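Local structure of aminotransferase, class III (Thermomicrobium roseum, 6IO1) at residues B[132-135]-B[136-139]; B[139-142]-B[143-146]; B[206-209]-B[210-214]. The protein is a thermostable (S)-enantioselective omega-transaminase that probably moves amino groups between substrates by way of its pyridoxal 5'-phosphate cofactor. One frame throughout, in Å; residues are numbered along the deposited sequence.

From the N-terminal side, contact 1 (132-135 with 136-139) comes first, on the last turns of helix 121-138, and ties that helix end to helix 305-312 and the second subunit. Contact 2 (139-142 with 143-146) shares Lys139 with it and closes the turn from the helix into strand 146-150. The two touch: the Arg133 side chain bonds to the carbonyl of Val145, and the chain of Arg144 packs on Trp136. Contact 3 (206-209 with 210-214) follows in series, about 20 Å from contact 2 between centres and without touching it, on a helix packed on helix 242-253 and on strand 181-184 of the same sheet. None nests in or crosses another.

Contact 1: residues B[132-135]-B[136-139]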
loop_
_atom_site.group_PDB
_atom_site.type_symbol
_atom_site.label_atom_id
_atom_site.label_comp_id
_atom_site.label_asym_id
_atom_site.label_seq_id
_atom_site.Cartn_x
_atom_site.Cartn_y
_atom_site.Cartn_z
ATOM N N ALA B 132 -3.695 12.119 -12.487
ATOM C CA ALA B 132 -3.749 13.502 -12.960
ATOM C C ALA B 132 -2.687 13.758 -14.025
ATOM O O ALA B 132 -2.971 14.330 -15.092
ATOM C CB ALA B 132 -3.578 14.465 -11.785
ATOM N N ARG B 133 -1.451 13.325 -13.755
ATOM C CA ARG B 133 -0.380 13.533 -14.725
ATOM C C ARG B 133 -0.651 12.774 -16.021
ATOM O O ARG B 133 -0.441 13.308 -17.117
ATOM C CB ARG B 133 0.962 13.132 -14.113
ATOM C CG ARG B 133 1.409 14.085 -13.012
ATOM C CD ARG B 133 2.603 13.565 -12.234
ATOM N NE ARG B 133 3.270 14.645 -11.510
ATOM C CZ ARG B 133 4.203 14.463 -10.582
ATOM N NH1 ARG B 133 4.579 13.238 -10.244
ATOM N NH2 ARG B 133 4.752 15.510 -9.980
ATOM N N TYR B 134 -1.129 11.532 -15.916
ATOM C CA TYR B 134 -1.463 10.737 -17.095
ATOM C C TYR B 134 -2.618 11.354 -17.873
ATOM O O TYR B 134 -2.654 11.284 -19.106
ATOM C CB TYR B 134 -1.799 9.311 -16.658
ATOM C CG TYR B 134 -2.128 8.351 -17.775
ATOM C CD1 TYR B 134 -1.251 8.147 -18.830
ATOM C CD2 TYR B 134 -3.315 7.631 -17.761
ATOM C CE1 TYR B 134 -1.552 7.259 -19.847
ATOM C CE2 TYR B 134 -3.624 6.742 -18.770
ATOM C CZ TYR B 134 -2.741 6.559 -19.810
ATOM O OH TYR B 134 -3.050 5.674 -20.817
ATOM N N TYR B 135 -3.582 11.944 -17.165
ATOM C CA TYR B 135 -4.701 12.616 -17.814
ATOM C C TYR B 135 -4.210 13.777 -18.660
ATOM O O TYR B 135 -4.600 13.923 -19.825
ATOM C CB TYR B 135 -5.697 13.091 -16.752
ATOM C CG TYR B 135 -6.727 14.099 -17.222
ATOM C CD1 TYR B 135 -7.946 13.683 -17.741
ATOM C CD2 TYR B 135 -6.492 15.467 -17.121
ATOM C CE1 TYR B 135 -8.894 14.598 -18.161
ATOM C CE2 TYR B 135 -7.434 16.389 -17.542
ATOM C CZ TYR B 135 -8.633 15.948 -18.059
ATOM O OH TYR B 135 -9.574 16.861 -18.477
ATOM N N TRP B 136 -3.350 14.621 -18.087
ATOM C CA TRP B 136 -2.801 15.724 -18.873
ATOM C C TRP B 136 -1.920 15.217 -20.012
ATOM O O TRP B 136 -1.885 15.817 -21.093
ATOM C CB TRP B 136 -2.042 16.694 -17.973
ATOM C CG TRP B 136 -2.966 17.508 -17.121
ATOM C CD1 TRP B 136 -2.993 17.554 -15.760
ATOM C CD2 TRP B 136 -4.016 18.377 -17.573
ATOM N NE1 TRP B 136 -3.984 18.404 -15.334
ATOM C CE2 TRP B 136 -4.628 18.921 -16.427
ATOM C CE3 TRP B 136 -4.493 18.750 -18.834
ATOM C CZ2 TRP B 136 -5.691 19.818 -16.503
ATOM C CZ3 TRP B 136 -5.551 19.641 -18.907
ATOM C CH2 TRP B 136 -6.137 20.165 -17.749
ATOM N N TRP B 137 -1.200 14.114 -19.789
ATOM C CA TRP B 137 -0.389 13.523 -20.851
ATOM C C TRP B 137 -1.255 13.072 -22.023
ATOM O O TRP B 137 -0.902 13.293 -23.187
ATOM C CB TRP B 137 0.418 12.350 -20.291
ATOM C CG TRP B 137 1.387 11.727 -21.258
ATOM C CD1 TRP B 137 2.623 12.196 -21.597
ATOM C CD2 TRP B 137 1.206 10.507 -21.990
ATOM N NE1 TRP B 137 3.218 11.350 -22.503
ATOM C CE2 TRP B 137 2.370 10.306 -22.760
ATOM C CE3 TRP B 137 0.172 9.570 -22.073
ATOM C CZ2 TRP B 137 2.527 9.207 -23.601
ATOM C CZ3 TRP B 137 0.331 8.478 -22.909
ATOM C CH2 TRP B 137 1.499 8.306 -23.662
ATOM N N LEU B 138 -2.390 12.434 -21.731
ATOM C CA LEU B 138 -3.303 12.004 -22.785
ATOM C C LEU B 138 -3.908 13.190 -23.524
ATOM O O LEU B 138 -4.277 13.069 -24.698
ATOM C CB LEU B 138 -4.409 11.130 -22.195
ATOM C CG LEU B 138 -4.018 9.711 -21.778
ATOM C CD1 LEU B 138 -5.159 9.048 -21.027
ATOM C CD2 LEU B 138 -3.619 8.884 -22.989
ATOM N N LYS B 139 -4.021 14.338 -22.860
ATOM C CA LYS B 139 -4.575 15.538 -23.471
ATOM C C LYS B 139 -3.561 16.292 -24.319
ATOM O O LYS B 139 -3.893 17.357 -24.849
ATOM C CB LYS B 139 -5.129 16.470 -22.391
ATOM C CG LYS B 139 -6.350 15.935 -21.660
ATOM C CD LYS B 139 -7.564 15.879 -22.569
ATOM C CE LYS B 139 -8.851 15.912 -21.759
ATOM N NZ LYS B 139 -10.026 15.481 -22.563
#
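Two tyrosines with CG anti to the backbone N, Tyr134 and Tyr135 (chi1 165° in the second), send their rings along the last turns of helix 121-138, where each meets a residue four places on. In this class-III aminotransferase fold the helix starts beside the cofactor-pocket residues Gly120 to Ala122, and the contact lies at its far end. The Tyr134 ring receives Leu138 over one face. Its methyl CD1 makes a CH-pi contact 3.9 Å from the ring centroid, offset toward the CE2-CZ part of the rim. Trp137 reaches the same tyrosine differently: its CE3 comes 3.6 Å from Tyr134 CE1, rim against rim, with neither ring over the other.

Tyr135 turns its edge onto the indole of its neighbour Trp136 in a T-shaped stack, the planes 74° apart. Lys139 crosses the same phenol, CG over one face and CE 3.5 Å from Tyr135 OH. The ends of both side chains converge on Glu306 of helix 305-312, which is hydrogen-bonded to the phenol and forms a salt bridge with the ammonium; Thr310 also bonds to the lysine. Arg316 holds the Tyr134 hydroxyl, and Phe174 of the second subunit meets the Tyr134 ring, so this helix end joins helix 305-312 to the dimer interface. The indole NH of Trp136 is satisfied by the carbonyl of Ala222.

Regular i to i+4 backbone bonds run beneath these groups, and the final one is more bent than the rest: Lys139 N to Tyr135 O, 3.1 Å with an angle of 137° at the hydrogen.

Contact 2: residues B[139-142]-B[143-146]; sequences KGQP and ERVK
Gln141 and Arg144 are joined twice, by backbone and by side chain, across a type I beta turn that carries the chain from helix 121-138 toward strand 146-150. The backbone bond, Arg144 N to Gln141 O at 3.2 Å, closes the turn. The second bond meets its acceptor more squarely. Arg144 NH2 approaches Gln141 OE1 at 3.1 Å, on a lone pair in the amide's carbonyl plane, while the oxygen lies almost in the guanidinium plane at its edge. The two side chains run side by side the same way, Gln141 extended beyond CG and Arg144 straight from CG to NE, with their flat ends turned 44° against each other.

This is the close-packed side of the turn. Arg144 is buried, its NE and NH1 bonded to the carbonyls of Ile221 and Tyr253, and it makes a cation-pi contact with Trp136. With these bonds and that of Gln141, all three guanidinium nitrogens are engaged, which should fix the rotation of the group. Gln141 OE1 also lies 3.3 Å from Arg144 CD.

The outer corner is looser. Pro142 and Glu143 are exposed; the glutamate chain bends back at chi2 (-59°) and leaves OE2 4.2 Å from Pro142 CG, a loose contact. Before the turn, Gly140 takes a positive phi in a Schellman motif that ends the helix. Overlapping the end of the turn, Arg144 centres an inverse gamma turn.

Beyond that corner the packing closes up again at Val145, which rests on Pro176 of the second subunit while its CG1 sits 3.3 Å from Pro142 O.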
loop_
_atom_site.group_PDB
_atom_site.type_symbol
_atom_site.label_atom_id
_atom_site.label_comp_id
_atom_site.label_asym_id
_atom_site.label_seq_id
_atom_site.Cartn_x
_atom_site.Cartn_y
_atom_site.Cartn_z
ATOM N N LYS B 139 -4.021 14.338 -22.860
ATOM C CA LYS B 139 -4.575 15.538 -23.471
ATOM C C LYS B 139 -3.561 16.292 -24.319
ATOM O O LYS B 139 -3.893 17.357 -24.849
ATOM C CB LYS B 139 -5.129 16.470 -22.391
ATOM C CG LYS B 139 -6.350 15.935 -21.660
ATOM C CD LYS B 139 -7.564 15.879 -22.569
ATOM C CE LYS B 139 -8.851 15.912 -21.759
ATOM N NZ LYS B 139 -10.026 15.481 -22.563
ATOM N N GLY B 140 -2.344 15.772 -24.456
ATOM C CA GLY B 140 -1.320 16.459 -25.213
ATOM C C GLY B 140 -0.603 17.550 -24.454
ATOM O O GLY B 140 -0.073 18.475 -25.076
ATOM N N GLN B 141 -0.571 17.472 -23.126
ATOM C CA GLN B 141 0.107 18.457 -22.283
ATOM C C GLN B 141 1.094 17.736 -21.370
ATOM O O GLN B 141 0.888 17.650 -20.153
ATOM C CB GLN B 141 -0.906 19.268 -21.474
ATOM C CG GLN B 141 -1.832 20.122 -22.326
ATOM C CD GLN B 141 -2.812 20.932 -21.499
ATOM O OE1 GLN B 141 -2.419 21.656 -20.584
ATOM N NE2 GLN B 141 -4.096 20.816 -21.820
ATOM N N PRO B 142 2.180 17.193 -21.933
ATOM C CA PRO B 142 3.126 16.423 -21.109
ATOM C C PRO B 142 3.872 17.252 -20.076
ATOM O O PRO B 142 4.439 16.672 -19.142
ATOM C CB PRO B 142 4.087 15.822 -22.145
ATOM C CG PRO B 142 4.004 16.737 -23.312
ATOM C CD PRO B 142 2.595 17.251 -23.346
ATOM N N GLU B 143 3.900 18.579 -20.204
ATOM C CA GLU B 143 4.601 19.423 -19.246
ATOM C C GLU B 143 3.754 19.766 -18.027
ATOM O O GLU B 143 4.261 20.408 -17.100
ATOM C CB GLU B 143 5.060 20.725 -19.915
ATOM C CG GLU B 143 5.844 20.542 -21.205
ATOM C CD GLU B 143 7.104 19.722 -21.017
ATOM O OE1 GLU B 143 7.891 20.042 -20.101
ATOM O OE2 GLU B 143 7.312 18.763 -21.790
ATOM N N ARG B 144 2.484 19.364 -18.012
ATOM C CA ARG B 144 1.570 19.648 -16.905
ATOM C C ARG B 144 1.703 18.540 -15.863
ATOM O O ARG B 144 0.925 17.584 -15.820
ATOM C CB ARG B 144 0.143 19.773 -17.423
ATOM C CG ARG B 144 -0.795 20.538 -16.513
ATOM C CD ARG B 144 -1.900 21.213 -17.308
ATOM N NE ARG B 144 -2.649 22.166 -16.494
ATOM C CZ ARG B 144 -3.596 22.969 -16.966
ATOM N NH1 ARG B 144 -4.218 23.812 -16.154
ATOM N NH2 ARG B 144 -3.918 22.937 -18.253
ATOM N N VAL B 145 2.719 18.671 -15.008
ATOM C CA VAL B 145 3.036 17.606 -14.058
ATOM C C VAL B 145 3.167 18.112 -12.625
ATOM O O VAL B 145 3.169 17.313 -11.681
ATOM C CB VAL B 145 4.326 16.876 -14.477
ATOM C CG1 VAL B 145 4.153 16.214 -15.837
ATOM C CG2 VAL B 145 5.501 17.842 -14.493
ATOM N N LYS B 146 3.280 19.426 -12.441
ATOM C CA LYS B 146 3.493 19.971 -11.103
ATOM C C LYS B 146 2.278 19.740 -10.212
ATOM O O LYS B 146 1.136 19.839 -10.659
ATOM C CB LYS B 146 3.810 21.463 -11.179
ATOM C CG LYS B 146 5.078 21.790 -11.946
ATOM C CD LYS B 146 5.377 23.280 -11.905
ATOM C CE LYS B 146 6.478 23.649 -12.884
ATOM N NZ LYS B 146 6.659 25.124 -12.981
#

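Contact 3: residues B[206-209]-B[210-214]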
loop_
_atom_site.group_PDB
_atom_site.type_symbol
_atom_site.label_atom_id
_atom_site.label_comp_id
_atom_site.label_asym_id
_atom_site.label_seq_id
_atom_site.Cartn_x
_atom_site.Cartn_y
_atom_site.Cartn_z
ATOM N N VAL B 206 -5.874 33.276 -1.064
ATOM C CA VAL B 206 -6.215 33.288 -2.483
ATOM C C VAL B 206 -5.162 34.051 -3.276
ATOM O O VAL B 206 -4.751 33.626 -4.364
ATOM C CB VAL B 206 -7.619 33.887 -2.687
ATOM C CG1 VAL B 206 -7.860 34.214 -4.154
ATOM C CG2 VAL B 206 -8.679 32.935 -2.168
ATOM N N GLN B 207 -4.710 35.189 -2.742
ATOM C CA GLN B 207 -3.677 35.967 -3.418
ATOM C C GLN B 207 -2.390 35.167 -3.553
ATOM O O GLN B 207 -1.753 35.166 -4.618
ATOM C CB GLN B 207 -3.431 37.260 -2.642
ATOM C CG GLN B 207 -2.447 38.224 -3.270
ATOM C CD GLN B 207 -2.489 39.582 -2.598
ATOM O OE1 GLN B 207 -3.100 40.522 -3.108
ATOM N NE2 GLN B 207 -1.851 39.688 -1.438
ATOM N N GLU B 208 -1.997 34.469 -2.486
ATOM C CA GLU B 208 -0.797 33.643 -2.555
ATOM C C GLU B 208 -0.941 32.539 -3.596
ATOM O O GLU B 208 -0.011 32.287 -4.373
ATOM C CB GLU B 208 -0.487 33.047 -1.186
ATOM C CG GLU B 208 0.564 31.962 -1.245
ATOM C CD GLU B 208 0.581 31.108 -0.012
ATOM O OE1 GLU B 208 -0.054 31.502 0.992
ATOM O OE2 GLU B 208 1.208 30.028 -0.046
ATOM N N LEU B 209 -2.098 31.873 -3.632
ATOM C CA LEU B 209 -2.306 30.803 -4.605
ATOM C C LEU B 209 -2.224 31.332 -6.032
ATOM O O LEU B 209 -1.563 30.736 -6.893
ATOM C CB LEU B 209 -3.655 30.124 -4.362
ATOM C CG LEU B 209 -4.113 29.130 -5.433
ATOM C CD1 LEU B 209 -3.089 28.018 -5.617
ATOM C CD2 LEU B 209 -5.477 28.554 -5.088
ATOM N N GLU B 210 -2.884 32.462 -6.298
ATOM C CA GLU B 210 -2.873 33.026 -7.645
ATOM C C GLU B 210 -1.463 33.419 -8.068
ATOM O O GLU B 210 -1.035 33.131 -9.194
ATOM C CB GLU B 210 -3.811 34.232 -7.718
ATOM C CG GLU B 210 -5.270 33.914 -7.433
ATOM C CD GLU B 210 -6.211 34.570 -8.421
ATOM O OE1 GLU B 210 -6.003 34.406 -9.641
ATOM O OE2 GLU B 210 -7.154 35.257 -7.977
ATOM N N GLU B 211 -0.724 34.088 -7.180
ATOM C CA GLU B 211 0.626 34.520 -7.534
ATOM C C GLU B 211 1.561 33.328 -7.720
ATOM O O GLU B 211 2.433 33.348 -8.599
ATOM C CB GLU B 211 1.137 35.511 -6.490
ATOM C CG GLU B 211 0.327 36.798 -6.532
ATOM C CD GLU B 211 0.985 37.968 -5.834
ATOM O OE1 GLU B 211 1.751 38.693 -6.494
ATOM O OE2 GLU B 211 0.702 38.181 -4.637
ATOM N N THR B 212 1.402 32.276 -6.907
ATOM C CA THR B 212 2.205 31.071 -7.106
ATOM C C THR B 212 1.906 30.430 -8.455
ATOM O O THR B 212 2.826 30.013 -9.175
ATOM C CB THR B 212 1.957 30.078 -5.971
ATOM O OG1 THR B 212 2.446 30.626 -4.741
ATOM C CG2 THR B 212 2.674 28.764 -6.252
ATOM N N ILE B 213 0.623 30.358 -8.822
ATOM C CA ILE B 213 0.249 29.792 -10.115
ATOM C C ILE B 213 0.858 30.609 -11.246
ATOM O O ILE B 213 1.386 30.056 -12.220
ATOM C CB ILE B 213 -1.284 29.713 -10.239
ATOM C CG1 ILE B 213 -1.845 28.645 -9.299
ATOM C CG2 ILE B 213 -1.692 29.429 -11.675
ATOM C CD1 ILE B 213 -3.357 28.620 -9.248
ATOM N N GLU B 214 0.805 31.937 -11.132
ATOM C CA GLU B 214 1.400 32.791 -12.155
ATOM C C GLU B 214 2.910 32.584 -12.261
ATOM O O GLU B 214 3.455 32.543 -13.369
ATOM C CB GLU B 214 1.063 34.257 -11.881
ATOM C CG GLU B 214 -0.376 34.619 -12.225
ATOM C CD GLU B 214 -0.781 34.150 -13.611
ATOM O OE1 GLU B 214 -0.360 34.783 -14.602
ATOM O OE2 GLU B 214 -1.517 33.144 -13.711
#
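Thr212 and Ile213 each meet a residue one helical turn back, Glu208 and Leu209. Glu208 O accepts two bonds from Thr212: the backbone N at 2.9 Å and the hydroxyl OG1 at 3.0 Å. They arrive from opposite faces of the carbonyl plane, the hydroxyl 36° out of it. OG1 can fold back this far because it lies beside its own backbone N, chi1 -66°. An alanine here would remove the hydroxyl, and Glu208 O would probably be left with the backbone N-H as its one donor from this residue.

On the buried side, Leu209 CD1 meets Ile213 CD1 at 3.7 Å, the two side chains crossing at an angle. Nearer the exposed side, Gln207 and Glu211 run alongside each other, with Gln207 CG 3.4 Å from Glu211 OE2. Glu210 CG tucks 3.1 Å from Val206 O.

Farther out, Lys252 and Tyr253 of helix 242-253 both hold Glu210 OE1, by a salt bridge and a hydrogen bond, while Glu208 OE1 bonds to Thr185. Leu209 packs on both Ile246 of that helix and Leu184 of strand 181-184, and Thr212 also rests on that strand. The whole is an amphipathic helix packed on helix 242-253 and on strand 181-184, outermost within this chain in its sheet, and it carries the hydroxyl-to-carbonyl i to i-4 bond that threonine commonly makes within helices.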